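Local structure of 3-oxoacyl-[acyl-carrier protein] synthase (Thermus thermophilus, 1UB7) at residues Y10-V15 with S51-K56; K56-L61 with A91-R96; T81-A84 with D88-A91. The protein probably catalyses the first condensation of fatty acid synthesis, joining an acetyl group from acetyl-CoA to two carbons supplied by malonyl-ACP. All coordinates share one frame; numbering follows the deposited sequence.

Interaction 1: residues Y10-V15 with S51-K56; sequences YVPERV and SDLAFK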
ATOM      1  N   TYR A  10     -12.753  13.255  10.089  1.00 36.99           N
ATOM      2  CA  TYR A  10     -14.115  13.466   9.615  1.00 35.65           C
ATOM      3  C   TYR A  10     -14.926  12.185   9.700  1.00 38.68           C
ATOM      4  O   TYR A  10     -14.379  11.093   9.566  1.00 41.40           O
ATOM      5  CB  TYR A  10     -14.063  13.904   8.145  1.00 35.81           C
ATOM      6  CG  TYR A  10     -15.395  13.880   7.409  1.00 36.01           C
ATOM      7  CD1 TYR A  10     -16.241  14.995   7.413  1.00 33.95           C
ATOM      8  CD2 TYR A  10     -15.790  12.759   6.667  1.00 38.17           C
ATOM      9  CE1 TYR A  10     -17.440  14.995   6.688  1.00 30.99           C
ATOM     10  CE2 TYR A  10     -16.984  12.749   5.941  1.00 25.29           C
ATOM     11  CZ  TYR A  10     -17.799  13.873   5.957  1.00 35.70           C
ATOM     12  OH  TYR A  10     -18.959  13.895   5.224  1.00 33.91           O
ATOM     13  N   VAL A  11     -16.225  12.316   9.945  1.00 38.64           N
ATOM     14  CA  VAL A  11     -17.108  11.152   9.954  1.00 35.25           C
ATOM     15  C   VAL A  11     -18.283  11.580   9.132  1.00 35.69           C
ATOM     16  O   VAL A  11     -18.622  12.755   9.095  1.00 35.25           O
ATOM     17  CB  VAL A  11     -17.631  10.752  11.349  1.00 37.26           C
ATOM     18  CG1 VAL A  11     -16.588   9.929  12.084  1.00 31.20           C
ATOM     19  CG2 VAL A  11     -18.026  11.983  12.137  1.00 31.13           C
ATOM     20  N   PRO A  12     -18.905  10.641   8.422  1.00 40.89           N
ATOM     21  CA  PRO A  12     -20.056  11.064   7.626  1.00 42.17           C
ATOM     22  C   PRO A  12     -21.146  11.645   8.542  1.00 45.67           C
ATOM     23  O   PRO A  12     -21.183  11.373   9.747  1.00 36.79           O
ATOM     24  CB  PRO A  12     -20.488   9.774   6.934  1.00 42.75           C
ATOM     25  CG  PRO A  12     -19.213   9.016   6.808  1.00 43.41           C
ATOM     26  CD  PRO A  12     -18.559   9.238   8.154  1.00 40.44           C
ATOM     27  N   GLU A  13     -22.022  12.440   7.942  1.00 54.85           N
ATOM     28  CA  GLU A  13     -23.120  13.114   8.625  1.00 60.00           C
ATOM     29  C   GLU A  13     -24.236  12.181   9.112  1.00 58.68           C
ATOM     30  O   GLU A  13     -24.734  12.328  10.226  1.00 58.86           O
ATOM     31  CB  GLU A  13     -23.688  14.161   7.672  1.00 66.37           C
ATOM     32  CG  GLU A  13     -24.827  14.995   8.193  1.00 77.73           C
ATOM     33  CD  GLU A  13     -25.378  15.915   7.115  1.00 85.08           C
ATOM     34  OE1 GLU A  13     -24.584  16.680   6.520  1.00 84.87           O
ATOM     35  OE2 GLU A  13     -26.601  15.867   6.858  1.00 88.76           O
ATOM     36  N   ARG A  14     -24.620  11.220   8.283  1.00 56.37           N
ATOM     37  CA  ARG A  14     -25.686  10.289   8.638  1.00 59.97           C
ATOM     38  C   ARG A  14     -25.344   9.330   9.780  1.00 61.88           C
ATOM     39  O   ARG A  14     -24.377   8.565   9.706  1.00 57.21           O
ATOM     40  CB  ARG A  14     -26.103   9.495   7.397  1.00 61.32           C
ATOM     41  CG  ARG A  14     -27.071   8.352   7.647  1.00 66.05           C
ATOM     42  CD  ARG A  14     -28.187   8.385   6.603  1.00 83.43           C
ATOM     43  NE  ARG A  14     -28.682   7.054   6.245  1.00 92.79           N
ATOM     44  CZ  ARG A  14     -29.638   6.827   5.346  1.00 95.74           C
ATOM     45  NH1 ARG A  14     -30.215   7.843   4.712  1.00 95.35           N
ATOM     46  NH2 ARG A  14     -30.012   5.581   5.069  1.00 93.66           N
ATOM     47  N   VAL A  15     -26.162   9.371  10.834  1.00 64.87           N
ATOM     48  CA  VAL A  15     -25.973   8.511  12.003  1.00 63.77           C
ATOM     49  C   VAL A  15     -26.871   7.273  11.937  1.00 66.62           C
ATOM     50  O   VAL A  15     -27.932   7.287  11.305  1.00 65.52           O
ATOM     51  CB  VAL A  15     -26.294   9.265  13.320  1.00 62.59           C
ATOM     52  CG1 VAL A  15     -26.043   8.358  14.518  1.00 61.85           C
ATOM     53  CG2 VAL A  15     -25.447  10.523  13.428  1.00 60.15           C
ATOM     54  N   SER A  51     -12.371   8.061  -0.920  1.00 29.57           N
ATOM     55  CA  SER A  51     -11.613   9.237  -1.320  1.00 38.91           C
ATOM     56  C   SER A  51     -12.267  10.500  -0.754  1.00 39.15           C
ATOM     57  O   SER A  51     -11.578  11.437  -0.327  1.00 37.76           O
ATOM     58  CB  SER A  51     -11.519   9.314  -2.849  1.00 37.85           C
ATOM     59  OG  SER A  51     -12.794   9.245  -3.442  1.00 38.08           O
ATOM     60  N   ASP A  52     -13.596  10.518  -0.723  1.00 39.19           N
ATOM     61  CA  ASP A  52     -14.312  11.681  -0.190  1.00 41.93           C
ATOM     62  C   ASP A  52     -14.060  11.808   1.301  1.00 38.21           C
ATOM     63  O   ASP A  52     -13.840  12.909   1.814  1.00 39.52           O
ATOM     64  CB  ASP A  52     -15.806  11.551  -0.444  1.00 37.49           C
ATOM     65  CG  ASP A  52     -16.116  11.374  -1.901  1.00 43.80           C
ATOM     66  OD1 ASP A  52     -15.939  12.351  -2.665  1.00 37.21           O
ATOM     67  OD2 ASP A  52     -16.518  10.253  -2.278  1.00 42.50           O
ATOM     68  N   LEU A  53     -14.097  10.679   1.999  1.00 32.47           N
ATOM     69  CA  LEU A  53     -13.849  10.715   3.420  1.00 34.52           C
ATOM     70  C   LEU A  53     -12.425  11.231   3.605  1.00 34.15           C
ATOM     71  O   LEU A  53     -12.165  12.018   4.515  1.00 33.70           O
ATOM     72  CB  LEU A  53     -13.999   9.321   4.027  1.00 36.59           C
ATOM     73  CG  LEU A  53     -15.306   8.570   3.729  1.00 43.95           C
ATOM     74  CD1 LEU A  53     -15.272   7.208   4.426  1.00 33.91           C
ATOM     75  CD2 LEU A  53     -16.507   9.389   4.206  1.00 34.49           C
ATOM     76  N   ALA A  54     -11.513  10.805   2.728  1.00 30.85           N
ATOM     77  CA  ALA A  54     -10.119  11.237   2.809  1.00 29.44           C
ATOM     78  C   ALA A  54     -10.011  12.740   2.533  1.00 31.35           C
ATOM     79  O   ALA A  54      -9.293  13.453   3.247  1.00 30.55           O
ATOM     80  CB  ALA A  54      -9.253  10.449   1.822  1.00 26.82           C
ATOM     81  N   PHE A  55     -10.720  13.224   1.509  1.00 28.98           N
ATOM     82  CA  PHE A  55     -10.680  14.650   1.190  1.00 29.89           C
ATOM     83  C   PHE A  55     -11.182  15.451   2.389  1.00 32.80           C
ATOM     84  O   PHE A  55     -10.535  16.405   2.831  1.00 31.17           O
ATOM     85  CB  PHE A  55     -11.552  14.994  -0.029  1.00 30.71           C
ATOM     86  CG  PHE A  55     -11.139  14.312  -1.318  1.00 36.34           C
ATOM     87  CD1 PHE A  55      -9.852  13.783  -1.484  1.00 27.73           C
ATOM     88  CD2 PHE A  55     -12.050  14.204  -2.375  1.00 33.22           C
ATOM     89  CE1 PHE A  55      -9.486  13.150  -2.683  1.00 27.54           C
ATOM     90  CE2 PHE A  55     -11.693  13.576  -3.575  1.00 31.31           C
ATOM     91  CZ  PHE A  55     -10.405  13.047  -3.724  1.00 29.42           C
ATOM     92  N   LYS A  56     -12.337  15.053   2.919  1.00 39.84           N
ATOM     93  CA  LYS A  56     -12.922  15.739   4.062  1.00 38.88           C
ATOM     94  C   LYS A  56     -12.035  15.730   5.302  1.00 32.76           C
ATOM     95  O   LYS A  56     -12.007  16.703   6.053  1.00 36.12           O
ATOM     96  CB  LYS A  56     -14.311  15.164   4.376  1.00 42.26           C
ATOM     97  CG  LYS A  56     -15.412  15.834   3.558  1.00 44.24           C
ATOM     98  CD  LYS A  56     -16.409  14.839   3.014  1.00 49.13           C
ATOM     99  CE  LYS A  56     -17.319  15.472   1.959  1.00 49.33           C
ATOM    100  NZ  LYS A  56     -18.234  14.443   1.357  1.00 47.07           N
TER
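A CH-pi contact between the ring of Tyr-10 and the aliphatic chain of Lys-56 joins the end of strand 3-10 and the loop after it to helix 50-64. The methylene CB of Lys-56 stands over the centre of the Tyr-10 ring, 3.5 Å from its centroid and 13° off the ring normal. From there the lysine runs along the same face, bending at chi2 (137°), and its CD reaches the far end of the ring, 3.4 Å from Tyr-10 CZ. The two side chains therefore lie alongside each other and point the same way. With CG anti to the backbone N (chi1 168°), Tyr-10 directs its ring at the helix. Leu-53 comes in at the ring edge, its CD2 lying in the plane 3.8 Å from Tyr-10 CE2. The same methyl group also meets Pro-12 CG at 3.8 Å, so Leu-53 bridges tyrosine and proline. Both polar ends, Tyr-10 OH and Lys-56 NZ, meet Glu-48 OE2 (a hydrogen bond and a salt bridge), consistent with the two chains keeping the same direction. Behind this contact, Ala-54 packs on strand 131-138 and on helix 89-96, while the backbone of Tyr-10 pairs with Gly-159 of strand 158-165.

Interaction 2: residues K56-L61 with A91-R96; sequences KAVEDL and ALVQAR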
ATOM      1  N   LYS A  56     -12.337  15.053   2.919  1.00 39.84           N
ATOM      2  CA  LYS A  56     -12.922  15.739   4.062  1.00 38.88           C
ATOM      3  C   LYS A  56     -12.035  15.730   5.302  1.00 32.76           C
ATOM      4  O   LYS A  56     -12.007  16.703   6.053  1.00 36.12           O
ATOM      5  CB  LYS A  56     -14.311  15.164   4.376  1.00 42.26           C
ATOM      6  CG  LYS A  56     -15.412  15.834   3.558  1.00 44.24           C
ATOM      7  CD  LYS A  56     -16.409  14.839   3.014  1.00 49.13           C
ATOM      8  CE  LYS A  56     -17.319  15.472   1.959  1.00 49.33           C
ATOM      9  NZ  LYS A  56     -18.234  14.443   1.357  1.00 47.07           N
ATOM     10  N   ALA A  57     -11.298  14.652   5.523  1.00 32.33           N
ATOM     11  CA  ALA A  57     -10.425  14.607   6.690  1.00 27.52           C
ATOM     12  C   ALA A  57      -9.289  15.600   6.495  1.00 26.63           C
ATOM     13  O   ALA A  57      -8.883  16.273   7.433  1.00 33.87           O
ATOM     14  CB  ALA A  57      -9.866  13.206   6.888  1.00 28.27           C
ATOM     15  N   VAL A  58      -8.772  15.709   5.274  1.00 30.38           N
ATOM     16  CA  VAL A  58      -7.684  16.650   5.055  1.00 32.95           C
ATOM     17  C   VAL A  58      -8.191  18.103   5.152  1.00 35.84           C
ATOM     18  O   VAL A  58      -7.470  18.980   5.652  1.00 35.28           O
ATOM     19  CB  VAL A  58      -6.971  16.411   3.700  1.00 32.32           C
ATOM     20  CG1 VAL A  58      -5.835  17.424   3.538  1.00 32.49           C
ATOM     21  CG2 VAL A  58      -6.398  15.002   3.658  1.00 20.39           C
ATOM     22  N   GLU A  59      -9.416  18.364   4.688  1.00 31.43           N
ATOM     23  CA  GLU A  59      -9.976  19.721   4.798  1.00 33.57           C
ATOM     24  C   GLU A  59     -10.055  20.125   6.267  1.00 30.59           C
ATOM     25  O   GLU A  59      -9.764  21.264   6.630  1.00 34.07           O
ATOM     26  CB  GLU A  59     -11.374  19.800   4.177  1.00 26.04           C
ATOM     27  CG  GLU A  59     -11.354  19.866   2.675  1.00 23.82           C
ATOM     28  CD  GLU A  59     -12.697  19.549   2.058  1.00 30.78           C
ATOM     29  OE1 GLU A  59     -13.644  19.251   2.815  1.00 36.48           O
ATOM     30  OE2 GLU A  59     -12.803  19.590   0.811  1.00 35.79           O
ATOM     31  N   ASP A  60     -10.447  19.185   7.117  1.00 30.38           N
ATOM     32  CA  ASP A  60     -10.551  19.476   8.526  1.00 27.57           C
ATOM     33  C   ASP A  60      -9.143  19.810   9.041  1.00 28.58           C
ATOM     34  O   ASP A  60      -8.963  20.741   9.828  1.00 32.14           O
ATOM     35  CB  ASP A  60     -11.145  18.268   9.273  1.00 29.34           C
ATOM     36  CG  ASP A  60     -11.320  18.542  10.755  1.00 30.88           C
ATOM     37  OD1 ASP A  60     -11.993  19.546  11.102  1.00 30.02           O
ATOM     38  OD2 ASP A  60     -10.779  17.766  11.571  1.00 31.24           O
ATOM     39  N   LEU A  61      -8.156  19.039   8.595  1.00 28.70           N
ATOM     40  CA  LEU A  61      -6.752  19.253   8.968  1.00 29.54           C
ATOM     41  C   LEU A  61      -6.358  20.685   8.581  1.00 29.31           C
ATOM     42  O   LEU A  61      -5.713  21.398   9.346  1.00 32.10           O
ATOM     43  CB  LEU A  61      -5.857  18.232   8.233  1.00 27.19           C
ATOM     44  CG  LEU A  61      -4.351  18.242   8.549  1.00 39.18           C
ATOM     45  CD1 LEU A  61      -3.777  16.840   8.336  1.00 27.47           C
ATOM     46  CD2 LEU A  61      -3.615  19.277   7.675  1.00 19.40           C
ATOM     47  N   ALA A  91      -3.339   9.072  -4.912  1.00 26.38           N
ATOM     48  CA  ALA A  91      -3.162   9.922  -6.080  1.00 32.00           C
ATOM     49  C   ALA A  91      -4.344  10.905  -6.193  1.00 35.00           C
ATOM     50  O   ALA A  91      -4.160  12.063  -6.561  1.00 33.98           O
ATOM     51  CB  ALA A  91      -3.044   9.066  -7.328  1.00 24.48           C
ATOM     52  N   LEU A  92      -5.551  10.456  -5.850  1.00 35.48           N
ATOM     53  CA  LEU A  92      -6.723  11.328  -5.912  1.00 32.29           C
ATOM     54  C   LEU A  92      -6.591  12.451  -4.877  1.00 31.18           C
ATOM     55  O   LEU A  92      -6.970  13.598  -5.136  1.00 37.54           O
ATOM     56  CB  LEU A  92      -8.011  10.525  -5.656  1.00 33.14           C
ATOM     57  CG  LEU A  92      -8.250   9.295  -6.549  1.00 29.96           C
ATOM     58  CD1 LEU A  92      -9.537   8.572  -6.139  1.00 30.03           C
ATOM     59  CD2 LEU A  92      -8.332   9.733  -7.994  1.00 29.40           C
ATOM     60  N   VAL A  93      -6.049  12.126  -3.708  1.00 30.89           N
ATOM     61  CA  VAL A  93      -5.870  13.121  -2.645  1.00 28.18           C
ATOM     62  C   VAL A  93      -4.804  14.127  -3.070  1.00 30.06           C
ATOM     63  O   VAL A  93      -4.951  15.327  -2.855  1.00 29.06           O
ATOM     64  CB  VAL A  93      -5.430  12.456  -1.310  1.00 31.09           C
ATOM     65  CG1 VAL A  93      -4.996  13.515  -0.306  1.00 25.83           C
ATOM     66  CG2 VAL A  93      -6.571  11.634  -0.740  1.00 26.51           C
ATOM     67  N   GLN A  94      -3.727  13.627  -3.674  1.00 33.18           N
ATOM     68  CA  GLN A  94      -2.641  14.484  -4.149  1.00 31.04           C
ATOM     69  C   GLN A  94      -3.179  15.521  -5.157  1.00 29.76           C
ATOM     70  O   GLN A  94      -2.843  16.704  -5.094  1.00 27.49           O
ATOM     71  CB  GLN A  94      -1.554  13.616  -4.792  1.00 28.31           C
ATOM     72  CG  GLN A  94      -0.498  14.380  -5.571  1.00 24.65           C
ATOM     73  CD  GLN A  94      -0.999  14.759  -6.943  1.00 34.98           C
ATOM     74  OE1 GLN A  94      -1.504  13.909  -7.681  1.00 35.93           O
ATOM     75  NE2 GLN A  94      -0.865  16.034  -7.299  1.00 29.21           N
ATOM     76  N   ALA A  95      -4.025  15.054  -6.072  1.00 26.64           N
ATOM     77  CA  ALA A  95      -4.628  15.907  -7.095  1.00 38.06           C
ATOM     78  C   ALA A  95      -5.525  16.975  -6.452  1.00 40.99           C
ATOM     79  O   ALA A  95      -5.328  18.178  -6.656  1.00 35.33           O
ATOM     80  CB  ALA A  95      -5.445  15.037  -8.086  1.00 31.18           C
ATOM     81  N   ARG A  96      -6.495  16.511  -5.660  1.00 39.70           N
ATOM     82  CA  ARG A  96      -7.433  17.377  -4.975  1.00 28.74           C
ATOM     83  C   ARG A  96      -6.757  18.560  -4.301  1.00 30.28           C
ATOM     84  O   ARG A  96      -7.231  19.690  -4.391  1.00 29.81           O
ATOM     85  CB  ARG A  96      -8.222  16.572  -3.940  1.00 34.39           C
ATOM     86  CG  ARG A  96      -8.975  17.417  -2.907  1.00 35.33           C
ATOM     87  CD  ARG A  96     -10.130  18.218  -3.505  1.00 40.74           C
ATOM     88  NE  ARG A  96     -10.754  19.089  -2.497  1.00 49.14           N
ATOM     89  CZ  ARG A  96     -10.278  20.273  -2.106  1.00 52.99           C
ATOM     90  NH1 ARG A  96      -9.157  20.771  -2.633  1.00 50.03           N
ATOM     91  NH2 ARG A  96     -10.922  20.967  -1.172  1.00 50.45           N
TER
HETATM   92  O   HOH W   1     -13.003  17.869  -2.055  1.00 48.46           O
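Glu-59 OE2 is met by two groups: Arg-96 NH2, which donates a 3.1 Å salt-bridge hydrogen bond to it, and a water that reaches OE2 only weakly, at 3.3 Å. That water also accepts from Arg-96 NE at 2.6 Å, in the plane of the guanidinium and at its edge, so one path between the two charged groups is direct and the other runs through solvent. The direct bond is moderately bent (N-H...O 151°) and uses the anti lone pair of OE2, on the side away from the other carboxylate oxygen. Only NH2 makes a direct bond, and with the carboxylate and guanidinium planes 58° apart the pair is far from the coplanar, two-bond pairing that a carboxylate and an arginine can adopt. Arg-96 starts with CG anti to its own N and then bends at chi2 (68°), which carries the guanidinium toward helix 50-64; the glutamate, extended beyond CG, crosses the arginine side chain at about a right angle. With an alanine in place of Glu-59, Arg-96 would probably lose its charged mate across the helices, and its guanidinium and the bridging water would be freer to shift. Below this polar rim the helices meet more loosely through Val-58 CG2 and Val-93 CG1, 4.5 Å apart; each valine has its CB pointing toward the other segment. Both valines also rest on Leu-133 of strand 131-138, and Phe-55, one turn before Glu-59, packs against Val-93 and Arg-96. A salt bridge at the outer edge over an apolar base seated on strand 131-138 is the layout of two neighbouring helices packed on the same face of a central sheet, here in the layered alpha-beta architecture of the thiolase-like fold.

Interaction 3: residues T81-A84 with D88-A91; sequences TPDA and DTAA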
ATOM      1  N   THR A  81     -10.540  -0.175   1.633  1.00 34.70           N
ATOM      2  CA  THR A  81     -11.697  -0.023   0.768  1.00 34.80           C
ATOM      3  C   THR A  81     -11.458   1.114  -0.225  1.00 39.22           C
ATOM      4  O   THR A  81     -12.265   2.031  -0.324  1.00 38.19           O
ATOM      5  CB  THR A  81     -13.017   0.268   1.568  1.00 37.17           C
ATOM      6  OG1 THR A  81     -12.858   1.435   2.383  1.00 33.62           O
ATOM      7  CG2 THR A  81     -13.386  -0.933   2.455  1.00 32.87           C
ATOM      8  N   PRO A  82     -10.353   1.055  -0.994  1.00 38.21           N
ATOM      9  CA  PRO A  82     -10.076   2.121  -1.962  1.00 39.66           C
ATOM     10  C   PRO A  82     -11.141   2.194  -3.068  1.00 43.94           C
ATOM     11  O   PRO A  82     -11.772   1.185  -3.411  1.00 43.23           O
ATOM     12  CB  PRO A  82      -8.699   1.744  -2.497  1.00 35.53           C
ATOM     13  CG  PRO A  82      -8.769   0.246  -2.507  1.00 37.36           C
ATOM     14  CD  PRO A  82      -9.408  -0.067  -1.169  1.00 37.12           C
ATOM     15  N   ASP A  83     -11.355   3.392  -3.603  1.00 34.74           N
ATOM     16  CA  ASP A  83     -12.327   3.581  -4.671  1.00 42.23           C
ATOM     17  C   ASP A  83     -12.085   2.618  -5.820  1.00 42.41           C
ATOM     18  O   ASP A  83     -13.021   2.009  -6.329  1.00 45.76           O
ATOM     19  CB  ASP A  83     -12.264   5.015  -5.197  1.00 41.16           C
ATOM     20  CG  ASP A  83     -12.766   6.023  -4.191  1.00 44.15           C
ATOM     21  OD1 ASP A  83     -12.719   5.736  -2.976  1.00 41.18           O
ATOM     22  OD2 ASP A  83     -13.196   7.111  -4.620  1.00 54.11           O
ATOM     23  N   ALA A  84     -10.828   2.486  -6.236  1.00 48.19           N
ATOM     24  CA  ALA A  84     -10.485   1.585  -7.332  1.00 52.53           C
ATOM     25  C   ALA A  84      -9.173   0.852  -7.059  1.00 59.65           C
ATOM     26  O   ALA A  84      -8.433   1.231  -6.149  1.00 64.03           O
ATOM     27  CB  ALA A  84     -10.371   2.378  -8.619  1.00 55.34           C
ATOM     28  N   ASP A  88      -4.842   4.812  -7.409  1.00 33.86           N
ATOM     29  CA  ASP A  88      -4.928   4.687  -5.968  1.00 32.22           C
ATOM     30  C   ASP A  88      -5.574   5.942  -5.384  1.00 30.76           C
ATOM     31  O   ASP A  88      -5.564   7.014  -5.975  1.00 30.83           O
ATOM     32  CB  ASP A  88      -3.543   4.468  -5.338  1.00 36.75           C
ATOM     33  CG  ASP A  88      -2.520   5.525  -5.761  1.00 31.09           C
ATOM     34  OD1 ASP A  88      -2.025   5.434  -6.893  1.00 34.00           O
ATOM     35  OD2 ASP A  88      -2.215   6.438  -4.965  1.00 33.78           O
ATOM     36  N   THR A  89      -6.123   5.799  -4.199  1.00 27.50           N
ATOM     37  CA  THR A  89      -6.785   6.895  -3.537  1.00 33.50           C
ATOM     38  C   THR A  89      -5.794   7.992  -3.152  1.00 33.39           C
ATOM     39  O   THR A  89      -6.173   9.155  -3.087  1.00 36.82           O
ATOM     40  CB  THR A  89      -7.530   6.364  -2.294  1.00 31.69           C
ATOM     41  OG1 THR A  89      -8.317   5.241  -2.689  1.00 39.25           O
ATOM     42  CG2 THR A  89      -8.436   7.419  -1.701  1.00 30.74           C
ATOM     43  N   ALA A  90      -4.532   7.641  -2.895  1.00 29.62           N
ATOM     44  CA  ALA A  90      -3.545   8.676  -2.531  1.00 27.16           C
ATOM     45  C   ALA A  90      -3.330   9.613  -3.701  1.00 22.68           C
ATOM     46  O   ALA A  90      -3.177  10.816  -3.516  1.00 28.64           O
ATOM     47  CB  ALA A  90      -2.217   8.068  -2.111  1.00 17.34           C
ATOM     48  N   ALA A  91      -3.339   9.072  -4.912  1.00 26.38           N
ATOM     49  CA  ALA A  91      -3.162   9.922  -6.080  1.00 32.00           C
ATOM     50  C   ALA A  91      -4.344  10.905  -6.193  1.00 35.00           C
ATOM     51  O   ALA A  91      -4.160  12.063  -6.561  1.00 33.98           O
ATOM     52  CB  ALA A  91      -3.044   9.066  -7.328  1.00 24.48           C
TER
HETATM   53  O   HOH W   2      -8.754   4.564  -5.325  1.00 36.95           O
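The backbone turns back on itself here: the loop residue Pro-82 and the first helical residue, Thr-89, bring their CA atoms to 6.0 Å, and Asp-83 takes helical backbone angles before the chain straightens out at Ala-84. Across this narrow approach Thr-89 supplies the touching atom. Its OG1 lies 3.5 Å from Pro-82 CB, a van der Waals contact of the hydroxyl oxygen with the proline ring. The torsion of Thr-89 (chi1 -50°) places OG1 beside its own backbone N and turns it to the loop, while CG2 goes the other way, toward Ser-51 of helix 50-64. The hydroxyl is hydrogen-bonded to a water 2.8 Å from OG1, and this water accepts from Ala-84 N at 3.1 Å. Loop and helix start are thus tied through solvent at this point. The carboxylate of Asp-83 turns elsewhere, bonding through OD2 to the hydroxyl of Ser-51. On the helical side Asp-88 acts as the N-cap: its OD2 takes the N-H of Ala-91 at 2.9 Å, a bent bond (135°) that meets the carboxylate from above its plane. Asp-105 of strand 102-107 accepts from the two N-H groups before it, those of Thr-89 and Ala-90, so the first turn of the helix has its donors satisfied by two acidic residues. Such negative groups would be expected to suit the positive end of the helix dipole. Ala-84 meanwhile pairs antiparallel with a strand of the second subunit, which extends the sheet across the interface. The arrangement is that of an N-capped helix start folded against the loop that leads to it, in the crossover from strand 72-78 through helix 89-96 to the parallel strand 102-107.

Interactions 1 and 2 use helix 50-64, interactions 2 and 3 helix 89-96, so interaction 2 joins both, and the chemistry follows depth. Interactions 1 and 2 sit on successive turns of helix 50-64, share Lys-56 and are partly buried: the first is aromatic and aliphatic packing against strand 3-10, the second a salt bridge at the rim over a small apolar base. Interaction 3, buried, joins its segments by a bridging water and a little packing, beside an N-cap within the helix start. It meets interaction 2 at Ala-91, and interaction 1 through Ser-51 and Asp-83. Phe-55 joins interactions 1 and 2 by lying against Val-93. Each also lies within reach of the second subunit of the homodimer.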